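Local coordinates for protein Esterase/lipase (PDB 3K6K) that probably hydrolyses carboxylic ester bonds, as an alpha/beta-hydrolase related to hormone-sensitive lipase, at residues L162-A165 and S166-A170. Residues are numbered along the deposited sequence; the frame is centred on the assembly and turned at random.
Sequences LTTA and SMLKA
Ser166 grips the carbonyl of Leu162 twice, one helical turn back. Its N donates to Leu162 O, and its OG donates to the same oxygen at 2.7 Å. A chi1 of 71° places OG between the backbone N and the carbonyl carbon, from where it can fold back along the helix. Both donors sit tilted from the carbonyl plane, OG by 18°. An alanine here would keep the backbone bond but would probably leave Leu162 O with one donor fewer on a buried face. Met167 N bonds to Thr164 O at 2.8 Å, three residues back and well above the carbonyl plane. Met167 CG lies 3.4 Å from Thr163 O, and the Met167 side chain touches Leu181 of strand 180-184. Leu168 N shares Thr164 O, but in the carbonyl plane. The side chains of Leu168 and Thr164 run alongside each other, with Leu168 CD1 4.0 Å from Thr164 CG2. Lys169 N meets Ala165 O almost straight, with an N-H...O angle of 172°. This is helix 158-172 of a beta-alpha-beta unit, which follows the probable nucleophile elbow, touched by the Thr163 side chain. Two carbonyls thus accept two donors each, and the serine hydroxyl spends its proton within its own helix.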
loop_
_atom_site.group_PDB
_atom_site.type_symbol
_atom_site.label_atom_id
_atom_site.label_comp_id
_atom_site.label_asym_id
_atom_site.label_seq_id
_atom_site.Cartn_x
_atom_site.Cartn_y
_atom_site.Cartn_z
ATOM N N LEU A 162 -14.546 -12.018 0.695
ATOM C CA LEU A 162 -15.946 -11.740 0.515
ATOM C C LEU A 162 -16.290 -10.275 0.488
ATOM O O LEU A 162 -17.264 -9.901 -0.187
ATOM C CB LEU A 162 -16.785 -12.460 1.582
ATOM C CG LEU A 162 -16.653 -13.997 1.659
ATOM C CD1 LEU A 162 -17.109 -14.466 3.017
ATOM C CD2 LEU A 162 -17.457 -14.727 0.490
ATOM N N THR A 163 -15.563 -9.431 1.236
ATOM C CA THR A 163 -15.804 -8.014 1.096
ATOM C C THR A 163 -15.549 -7.479 -0.321
ATOM O O THR A 163 -16.271 -6.614 -0.770
ATOM C CB THR A 163 -15.197 -7.116 2.189
ATOM O OG1 THR A 163 -14.463 -6.001 1.598
ATOM C CG2 THR A 163 -14.413 -7.856 3.175
ATOM N N THR A 164 -14.573 -8.025 -1.041
ATOM C CA THR A 164 -14.451 -7.738 -2.469
ATOM C C THR A 164 -15.493 -8.455 -3.330
ATOM O O THR A 164 -16.409 -7.774 -3.854
ATOM C CB THR A 164 -13.068 -7.911 -2.954
ATOM O OG1 THR A 164 -12.301 -6.930 -2.283
ATOM C CG2 THR A 164 -12.963 -7.652 -4.472
ATOM N N ALA A 165 -15.381 -9.784 -3.453
ATOM C CA ALA A 165 -16.451 -10.633 -4.054
ATOM C C ALA A 165 -17.921 -10.185 -3.883
ATOM O O ALA A 165 -18.601 -9.928 -4.843
ATOM C CB ALA A 165 -16.281 -12.048 -3.576
ATOM N N SER A 166 -18.420 -10.047 -2.658
ATOM C CA SER A 166 -19.798 -9.532 -2.452
ATOM C C SER A 166 -20.144 -8.223 -3.202
ATOM O O SER A 166 -21.313 -7.999 -3.568
ATOM C CB SER A 166 -20.078 -9.291 -0.960
ATOM O OG SER A 166 -19.350 -8.160 -0.445
ATOM N N MET A 167 -19.150 -7.352 -3.412
ATOM C CA MET A 167 -19.426 -6.068 -4.049
ATOM C C MET A 167 -19.381 -6.219 -5.569
ATOM O O MET A 167 -20.136 -5.521 -6.283
ATOM C CB MET A 167 -18.493 -4.942 -3.542
ATOM C CG MET A 167 -18.734 -4.640 -2.104
ATOM S SD MET A 167 -20.450 -4.050 -1.844
ATOM C CE MET A 167 -21.204 -5.515 -1.030
ATOM N N LEU A 168 -18.497 -7.107 -6.059
ATOM C CA LEU A 168 -18.517 -7.472 -7.453
ATOM C C LEU A 168 -19.921 -7.960 -7.863
ATOM O O LEU A 168 -20.502 -7.428 -8.796
ATOM C CB LEU A 168 -17.416 -8.500 -7.762
ATOM C CG LEU A 168 -15.996 -7.922 -7.705
ATOM C CD1 LEU A 168 -14.906 -8.974 -7.740
ATOM C CD2 LEU A 168 -15.779 -6.919 -8.834
ATOM N N LYS A 169 -20.495 -8.891 -7.093
ATOM C CA LYS A 169 -21.861 -9.407 -7.292
ATOM C C LYS A 169 -22.884 -8.276 -7.065
ATOM O O LYS A 169 -23.870 -8.109 -7.829
ATOM C CB LYS A 169 -22.139 -10.549 -6.307
ATOM C CG LYS A 169 -22.905 -11.770 -6.855
ATOM C CD LYS A 169 -24.372 -11.543 -7.130
ATOM C CE LYS A 169 -25.016 -12.776 -7.811
ATOM N NZ LYS A 169 -24.245 -13.003 -9.082
ATOM N N ALA A 170 -22.672 -7.516 -5.993
ATOM C CA ALA A 170 -23.560 -6.407 -5.726
ATOM C C ALA A 170 -23.537 -5.495 -6.976
ATOM O O ALA A 170 -24.580 -5.017 -7.403
ATOM C CB ALA A 170 -23.129 -5.670 -4.485
#